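Local coordinates for putative invasin (PDB 5N40), which probably acts as a bacterial adhesin in attachment to host cells, with immunoglobulin-like domains in series leading to a C-type lectin-like domain, at residues V148-R153 against I194-T199; T51-T56 against G79-S84; S316-Q321 against Y334-N339. The protein carries 1 engineered substitution. All coordinates share one frame; numbering follows the deposited sequence.

Contact 1 (V148-R153 against I194-T199); sequences VAVVNR and IGVQTT
Four backbone hydrogen bonds join V148-V151 to Q197-T199. Two of them bracket one pair, V151 with Q197, at the end of the ladder: V151 N donates to Q197 O at 3.1 Å, and Q197 N returns a bond to V151 O at 3.0 Å. Further along, T199 N meets A149 O, and V148 N, rather than A149 N, reaches T199 O at 2.9 Å; that last bond is almost straight, with 174° at the hydrogen. Two CA-H groups add weaker contacts, V150 CA to Q197 O and T198 CA to A149 O.

Packing divides between the two faces of the sheet. On one, V150 stands across from T198, and with CG1 anti to its backbone N (chi1 -176°) that methyl meets V196 CG2 diagonally at 3.6 Å, two residues before T198. On the other, V151 and Q197 run side by side in the same direction, CG2 of V151 lying 3.8 Å from OE1 of the extended glutamine. A149 CB sits 3.6 Å from T199 OG1, a hydroxyl that is hydrogen-bonded to N213 OD1 on the next strand. The methyl of T199 presses on V148, the two CG2 atoms being only 3.4 Å apart, a tight fit.

After V151 the bonded ladder ends; N152 points its CB away from 194-199, and its OD1 accepts S156 N, while R153 makes a salt bridge with D223. This is an antiparallel pairing of neighbouring strands, 142-151 and 197-204, in one sheet of the bacterial immunoglobulin-like domain.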
loop_
_atom_site.group_PDB
_atom_site.type_symbol
_atom_site.label_atom_id
_atom_site.label_comp_id
_atom_site.label_asym_id
_atom_site.label_seq_id
_atom_site.Cartn_x
_atom_site.Cartn_y
_atom_site.Cartn_z
ATOM N N VAL A 148 -1.811 -8.526 3.015
ATOM C CA VAL A 148 -2.446 -9.656 3.686
ATOM C C VAL A 148 -3.436 -10.403 2.802
ATOM O O VAL A 148 -3.935 -11.454 3.222
ATOM C CB VAL A 148 -3.136 -9.223 5.003
ATOM C CG1 VAL A 148 -2.116 -8.686 6.003
ATOM C CG2 VAL A 148 -4.228 -8.191 4.737
ATOM N N ALA A 149 -3.732 -9.924 1.591
ATOM C CA ALA A 149 -4.560 -10.675 0.653
ATOM C C ALA A 149 -4.363 -10.100 -0.744
ATOM O O ALA A 149 -4.090 -8.910 -0.900
ATOM C CB ALA A 149 -6.049 -10.641 1.020
ATOM N N VAL A 150 -4.496 -10.968 -1.751
ATOM C CA VAL A 150 -4.405 -10.582 -3.165
ATOM C C VAL A 150 -5.357 -11.467 -3.949
ATOM O O VAL A 150 -5.178 -12.690 -3.988
ATOM C CB VAL A 150 -2.977 -10.717 -3.728
ATOM C CG1 VAL A 150 -2.926 -10.209 -5.179
ATOM C CG2 VAL A 150 -1.966 -9.970 -2.880
ATOM N N VAL A 151 -6.360 -10.869 -4.605
ATOM C CA VAL A 151 -7.359 -11.630 -5.346
ATOM C C VAL A 151 -7.606 -10.965 -6.696
ATOM O O VAL A 151 -7.336 -9.780 -6.890
ATOM C CB VAL A 151 -8.700 -11.759 -4.585
ATOM C CG1 VAL A 151 -8.500 -12.501 -3.263
ATOM C CG2 VAL A 151 -9.334 -10.380 -4.347
ATOM N N ASN A 152 -8.135 -11.748 -7.627
ATOM C CA ASN A 152 -8.554 -11.210 -8.916
ATOM C C ASN A 152 -9.991 -10.704 -8.771
ATOM O O ASN A 152 -10.466 -10.476 -7.655
ATOM C CB ASN A 152 -8.344 -12.259 -10.022
ATOM C CG ASN A 152 -9.288 -13.451 -9.919
ATOM O OD1 ASN A 152 -10.174 -13.506 -9.067
ATOM N ND2 ASN A 152 -9.087 -14.426 -10.806
ATOM N N ARG A 153 -10.691 -10.480 -9.883
ATOM C CA ARG A 153 -12.038 -9.928 -9.815
ATOM C C ARG A 153 -13.099 -10.985 -9.523
ATOM O O ARG A 153 -14.264 -10.627 -9.309
ATOM C CB ARG A 153 -12.355 -9.198 -11.127
ATOM C CG ARG A 153 -13.631 -8.394 -11.084
ATOM C CD ARG A 153 -13.704 -7.346 -12.187
ATOM N NE ARG A 153 -14.816 -6.436 -11.929
ATOM C CZ ARG A 153 -15.053 -5.304 -12.582
ATOM N NH1 ARG A 153 -14.271 -4.907 -13.578
ATOM N NH2 ARG A 153 -16.093 -4.562 -12.229
ATOM N N ILE A 194 -0.712 -7.311 -12.075
ATOM C CA ILE A 194 -1.366 -7.986 -13.189
ATOM C C ILE A 194 -2.889 -7.834 -13.134
ATOM O O ILE A 194 -3.603 -8.542 -13.831
ATOM C CB ILE A 194 -0.941 -9.467 -13.272
ATOM C CG1 ILE A 194 -1.410 -10.276 -12.054
ATOM C CG2 ILE A 194 0.579 -9.550 -13.427
ATOM C CD1 ILE A 194 -1.125 -11.771 -12.174
ATOM N N GLY A 195 -3.393 -6.898 -12.326
ATOM C CA GLY A 195 -4.819 -6.623 -12.262
ATOM C C GLY A 195 -5.494 -7.207 -11.038
ATOM O O GLY A 195 -6.470 -7.958 -11.149
ATOM N N VAL A 196 -4.992 -6.854 -9.858
ATOM C CA VAL A 196 -5.430 -7.491 -8.627
ATOM C C VAL A 196 -5.860 -6.445 -7.603
ATOM O O VAL A 196 -5.459 -5.279 -7.644
ATOM C CB VAL A 196 -4.331 -8.406 -8.032
ATOM C CG1 VAL A 196 -4.041 -9.555 -8.976
ATOM C CG2 VAL A 196 -3.055 -7.631 -7.759
ATOM N N GLN A 197 -6.695 -6.905 -6.671
ATOM C CA GLN A 197 -7.083 -6.155 -5.488
ATOM C C GLN A 197 -6.211 -6.631 -4.335
ATOM O O GLN A 197 -6.233 -7.816 -3.989
ATOM C CB GLN A 197 -8.562 -6.375 -5.173
ATOM C CG GLN A 197 -9.058 -5.726 -3.898
ATOM C CD GLN A 197 -10.362 -6.327 -3.415
ATOM O OE1 GLN A 197 -10.377 -7.209 -2.545
ATOM N NE2 GLN A 197 -11.464 -5.844 -3.955
ATOM N N THR A 198 -5.440 -5.714 -3.760
ATOM C CA THR A 198 -4.507 -6.032 -2.690
ATOM C C THR A 198 -5.033 -5.456 -1.384
ATOM O O THR A 198 -5.386 -4.276 -1.316
ATOM C CB THR A 198 -3.116 -5.477 -2.993
ATOM O OG1 THR A 198 -2.653 -6.010 -4.243
ATOM C CG2 THR A 198 -2.125 -5.844 -1.878
ATOM N N THR A 199 -5.077 -6.287 -0.349
ATOM C CA THR A 199 -5.440 -5.824 0.982
ATOM C C THR A 199 -4.158 -5.446 1.708
ATOM O O THR A 199 -3.301 -6.302 1.957
ATOM C CB THR A 199 -6.203 -6.897 1.751
ATOM O OG1 THR A 199 -7.386 -7.257 1.029
ATOM C CG2 THR A 199 -6.583 -6.385 3.136
#

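Contact 2 (T51-T56 against G79-S84); sequences TSTLGT and GTASLS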
loop_
_atom_site.group_PDB
_atom_site.type_symbol
_atom_site.label_atom_id
_atom_site.label_comp_id
_atom_site.label_asym_id
_atom_site.label_seq_id
_atom_site.Cartn_x
_atom_site.Cartn_y
_atom_site.Cartn_z
ATOM N N THR A 51 17.168 14.431 35.043
ATOM C CA THR A 51 17.019 14.468 33.596
ATOM C C THR A 51 16.439 13.140 33.131
ATOM O O THR A 51 16.578 12.113 33.798
ATOM C CB THR A 51 18.349 14.742 32.881
ATOM O OG1 THR A 51 19.213 13.606 33.002
ATOM C CG2 THR A 51 19.029 15.966 33.478
ATOM N N SER A 52 15.786 13.172 31.971
ATOM C CA SER A 52 15.224 11.976 31.360
ATOM C C SER A 52 15.387 12.064 29.849
ATOM O O SER A 52 15.198 13.133 29.267
ATOM C CB SER A 52 13.744 11.809 31.687
ATOM O OG SER A 52 13.235 10.619 31.097
ATOM N N THR A 53 15.701 10.927 29.218
ATOM C CA THR A 53 15.879 10.908 27.766
ATOM C C THR A 53 14.553 10.984 27.018
ATOM O O THR A 53 14.537 11.347 25.833
ATOM C CB THR A 53 16.642 9.654 27.337
ATOM O OG1 THR A 53 15.955 8.475 27.780
ATOM C CG2 THR A 53 18.057 9.670 27.908
ATOM N N LEU A 54 13.448 10.668 27.684
ATOM C CA LEU A 54 12.119 10.724 27.103
ATOM C C LEU A 54 11.175 11.414 28.077
ATOM O O LEU A 54 11.331 11.309 29.295
ATOM C CB LEU A 54 11.590 9.316 26.778
ATOM C CG LEU A 54 12.361 8.480 25.759
ATOM C CD1 LEU A 54 11.799 7.052 25.737
ATOM C CD2 LEU A 54 12.308 9.128 24.380
ATOM N N GLY A 55 10.190 12.115 27.529
ATOM C CA GLY A 55 9.197 12.778 28.343
ATOM C C GLY A 55 9.722 14.064 28.951
ATOM O O GLY A 55 10.798 14.565 28.610
ATOM N N THR A 56 8.932 14.603 29.876
ATOM C CA THR A 56 9.244 15.864 30.537
ATOM C C THR A 56 9.034 15.729 32.043
ATOM O O THR A 56 8.194 14.954 32.502
ATOM C CB THR A 56 8.382 17.007 29.976
ATOM O OG1 THR A 56 6.988 16.690 30.122
ATOM C CG2 THR A 56 8.703 17.230 28.500
ATOM N N GLY A 79 10.280 4.025 23.806
ATOM C CA GLY A 79 11.666 3.690 24.056
ATOM C C GLY A 79 11.878 3.419 25.530
ATOM O O GLY A 79 10.945 3.080 26.248
ATOM N N THR A 80 13.125 3.581 25.962
ATOM C CA THR A 80 13.487 3.474 27.369
ATOM C C THR A 80 13.956 4.837 27.858
ATOM O O THR A 80 14.931 5.386 27.333
ATOM C CB THR A 80 14.575 2.422 27.578
ATOM O OG1 THR A 80 14.135 1.168 27.036
ATOM C CG2 THR A 80 14.879 2.264 29.073
ATOM N N ALA A 81 13.257 5.384 28.850
ATOM C CA ALA A 81 13.674 6.635 29.474
ATOM C C ALA A 81 14.767 6.341 30.488
ATOM O O ALA A 81 14.525 5.640 31.476
ATOM C CB ALA A 81 12.498 7.329 30.158
ATOM N N SER A 82 15.970 6.850 30.239
ATOM C CA SER A 82 17.055 6.759 31.204
ATOM C C SER A 82 17.076 8.030 32.037
ATOM O O SER A 82 17.078 9.136 31.489
ATOM C CB SER A 82 18.394 6.566 30.498
ATOM O OG SER A 82 18.423 5.328 29.810
ATOM N N LEU A 83 17.099 7.863 33.355
ATOM C CA LEU A 83 17.001 8.959 34.306
ATOM C C LEU A 83 18.359 9.193 34.947
ATOM O O LEU A 83 19.018 8.238 35.366
ATOM C CB LEU A 83 15.968 8.641 35.386
ATOM C CG LEU A 83 14.561 8.303 34.890
ATOM C CD1 LEU A 83 13.737 7.669 36.005
ATOM C CD2 LEU A 83 13.889 9.546 34.385
ATOM N N SER A 84 18.765 10.458 35.039
ATOM C CA SER A 84 19.992 10.830 35.730
ATOM C C SER A 84 19.691 11.908 36.762
ATOM O O SER A 84 18.634 12.546 36.742
ATOM C CB SER A 84 21.070 11.330 34.762
ATOM O OG SER A 84 20.729 12.596 34.237
HETATM O O HOH W 1 18.960 10.983 31.432
HETATM O O HOH W 2 16.157 7.202 25.332
#
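L54 places its CD1 methyl over the flat peptide group that links G79 to T80, 3.6 Å from G79 C and almost perpendicular to the plane. The other flat groups here are carbonyls, most of them approached obliquely, by donors tilted out of the plane. T53 N approaches S82 O tilted 25° from the carbonyl plane, and T51 N reaches S84 O with a still larger tilt, while S84 N donates back to T51 O. Only S52 OG comes to a carbonyl in its plane, donating to a lone pair of L54 O at 2.7 Å, which ties the serine to the chain as it leaves the strand.

After S52 a side chain supplies half of the next pair of bonds. T53 holds OG1 between its backbone N and carbonyl carbon (chi1 57°), and from there the hydroxyl accepts S82 N at 2.9 Å, where a regular strand would offer a backbone oxygen. The same OG1 hydrogen-bonds a water 2.8 Å away, and this water donates to T80 O, bridging the two segments. S82 O has a second partner as well, a water donating at 2.6 Å.

Side-chain packing fills in beside these bonds. The CB atoms of L54 and A81 are 4.0 Å apart, and the S52 hydroxyl lies against two methyls, its OG 3.5 Å from both A81 CB and L83 CD2. L54 also touches V101, while L83 faces inward onto L14 and A16. Strand 48-52 is the outermost strand of its sheet within the chain, so the contact is the fraying end of an antiparallel edge pair, with strand 79-87 as inner neighbour, in an immunoglobulin-like domain of the invasin domain 3 family.

Contact 3 (S316-Q321 against Y334-N339); sequences SAVIGQ and YNSIGN
A317, V318 and Q321 gather round the ring of Y334, and here the contact is tight. CB of A317 lies 3.5 Å from Y334 CD1, V318 crosses the tyrosine at about a right angle with its CG2 3.7 Å from CE2, and Q321 CB reaches CD2 at 4.1 Å. The ring gets there with CG between its backbone N and carbonyl carbon (chi1 68°).

Past the ring the packing gives way to polar links. Bent at chi2, Q321 swings its amide to N339, and NE2 donates to N339 OD1 at 2.8 Å; the oxygen lies in the plane of the Q321 amide, yet the two amides stand 76° apart. The other end of this amide, OE1, accepts from D341 N in the short helix that follows and lies 2.7 Å from a water, which accepts N335 N. The buried glutamine thus links the loop at N339, and through the water at N335, with the helix start at D341.

On the solvent side, exposed S336 only grazes the contact, its OG in the plane of the Y334 ring at the edge and 3.8 Å from V318 CG2. The type II turn from V318 to Q321 closes a hairpin whose classic beta bulge sets A317 and V318 both opposite Q321. Hairpin and loop pack together in the C-type lectin-like adhesion domain.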
loop_
_atom_site.group_PDB
_atom_site.type_symbol
_atom_site.label_atom_id
_atom_site.label_comp_id
_atom_site.label_asym_id
_atom_site.label_seq_id
_atom_site.Cartn_x
_atom_site.Cartn_y
_atom_site.Cartn_z
ATOM N N SER A 316 -12.496 -9.123 -49.169
ATOM C CA SER A 316 -12.283 -10.392 -49.855
ATOM C C SER A 316 -10.892 -10.444 -50.474
ATOM O O SER A 316 -10.468 -9.505 -51.156
ATOM C CB SER A 316 -13.338 -10.589 -50.939
ATOM O OG SER A 316 -14.643 -10.563 -50.391
ATOM N N ALA A 317 -10.186 -11.552 -50.239
ATOM C CA ALA A 317 -8.875 -11.790 -50.835
ATOM C C ALA A 317 -9.002 -12.628 -52.103
ATOM O O ALA A 317 -8.643 -12.179 -53.196
ATOM C CB ALA A 317 -7.953 -12.483 -49.826
ATOM N N VAL A 318 -9.508 -13.850 -51.961
ATOM C CA VAL A 318 -9.834 -14.724 -53.072
ATOM C C VAL A 318 -11.222 -15.301 -52.814
ATOM O O VAL A 318 -11.824 -15.066 -51.767
ATOM C CB VAL A 318 -8.793 -15.844 -53.263
ATOM C CG1 VAL A 318 -7.432 -15.248 -53.584
ATOM C CG2 VAL A 318 -8.710 -16.723 -52.016
ATOM N N ILE A 319 -11.730 -16.060 -53.782
ATOM C CA ILE A 319 -13.076 -16.596 -53.643
ATOM C C ILE A 319 -13.124 -17.468 -52.394
ATOM O O ILE A 319 -12.376 -18.445 -52.267
ATOM C CB ILE A 319 -13.492 -17.357 -54.911
ATOM C CG1 ILE A 319 -14.971 -17.752 -54.841
ATOM C CG2 ILE A 319 -12.607 -18.587 -55.138
ATOM C CD1 ILE A 319 -15.929 -16.569 -54.895
ATOM N N GLY A 320 -13.978 -17.091 -51.446
ATOM C CA GLY A 320 -14.160 -17.858 -50.230
ATOM C C GLY A 320 -13.165 -17.592 -49.119
ATOM O O GLY A 320 -13.163 -18.335 -48.129
ATOM N N GLN A 321 -12.322 -16.566 -49.240
ATOM C CA GLN A 321 -11.375 -16.225 -48.184
ATOM C C GLN A 321 -11.274 -14.715 -48.044
ATOM O O GLN A 321 -11.092 -14.005 -49.037
ATOM C CB GLN A 321 -9.985 -16.811 -48.463
ATOM C CG GLN A 321 -9.964 -18.321 -48.629
ATOM C CD GLN A 321 -10.513 -19.057 -47.421
ATOM O OE1 GLN A 321 -10.422 -18.580 -46.289
ATOM N NE2 GLN A 321 -11.097 -20.224 -47.661
ATOM N N TYR A 334 -4.400 -14.231 -45.938
ATOM C CA TYR A 334 -5.513 -15.169 -45.971
ATOM C C TYR A 334 -4.927 -16.574 -46.012
ATOM O O TYR A 334 -3.712 -16.758 -46.134
ATOM C CB TYR A 334 -6.435 -14.915 -47.168
ATOM C CG TYR A 334 -5.793 -15.216 -48.501
ATOM C CD1 TYR A 334 -5.014 -14.267 -49.152
ATOM C CD2 TYR A 334 -5.963 -16.455 -49.109
ATOM C CE1 TYR A 334 -4.422 -14.543 -50.375
ATOM C CE2 TYR A 334 -5.376 -16.739 -50.330
ATOM C CZ TYR A 334 -4.607 -15.781 -50.958
ATOM O OH TYR A 334 -4.025 -16.065 -52.171
ATOM N N ASN A 335 -5.796 -17.578 -45.897
ATOM C CA ASN A 335 -5.348 -18.970 -45.834
ATOM C C ASN A 335 -6.349 -19.847 -46.580
ATOM O O ASN A 335 -7.389 -20.222 -46.028
ATOM C CB ASN A 335 -5.185 -19.428 -44.391
ATOM C CG ASN A 335 -4.636 -20.834 -44.289
ATOM O OD1 ASN A 335 -5.186 -21.674 -43.578
ATOM N ND2 ASN A 335 -3.555 -21.105 -45.016
ATOM N N SER A 336 -6.021 -20.181 -47.829
ATOM C CA SER A 336 -6.859 -21.086 -48.607
ATOM C C SER A 336 -6.671 -22.531 -48.162
ATOM O O SER A 336 -7.643 -23.289 -48.071
ATOM C CB SER A 336 -6.538 -20.949 -50.096
ATOM O OG SER A 336 -6.640 -19.600 -50.517
ATOM N N ILE A 337 -5.429 -22.918 -47.868
ATOM C CA ILE A 337 -5.131 -24.307 -47.523
ATOM C C ILE A 337 -5.933 -24.737 -46.298
ATOM O O ILE A 337 -6.557 -25.804 -46.284
ATOM C CB ILE A 337 -3.617 -24.486 -47.299
ATOM C CG1 ILE A 337 -2.834 -24.058 -48.546
ATOM C CG2 ILE A 337 -3.290 -25.937 -46.951
ATOM C CD1 ILE A 337 -1.350 -23.885 -48.311
ATOM N N GLY A 338 -5.926 -23.916 -45.253
ATOM C CA GLY A 338 -6.666 -24.216 -44.048
ATOM C C GLY A 338 -8.095 -23.719 -44.040
ATOM O O GLY A 338 -8.741 -23.756 -42.986
ATOM N N ASN A 339 -8.608 -23.263 -45.186
ATOM C CA ASN A 339 -9.944 -22.684 -45.276
ATOM C C ASN A 339 -10.195 -21.739 -44.106
ATOM O O ASN A 339 -11.044 -22.012 -43.251
ATOM C CB ASN A 339 -11.002 -23.788 -45.322
ATOM C CG ASN A 339 -12.341 -23.292 -45.839
ATOM O OD1 ASN A 339 -12.491 -22.122 -46.194
ATOM N ND2 ASN A 339 -13.324 -24.183 -45.885
HETATM O O HOH W 3 -8.563 -17.269 -44.877
#

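How the contacts relate
From the N terminus, contact 2 comes first, closing the loop between residues 56 and 79; contact 1 then closes the longer excursion from 153 to 194, and contact 3 the short one from 321 to 334. The three follow in series, so none nests in or crosses another. Each ties together parts of a separate domain: an edge strand and its neighbour in the first immunoglobulin-like unit, two adjacent strands in the second, and a hairpin and loop in the adhesion domain. Centres of contacts 2 and 1 lie 45 Å apart, those of 1 and 3 44 Å, and those of 2 and 3 87 Å, nearly the sum, as expected of an elongated, rod-like chain.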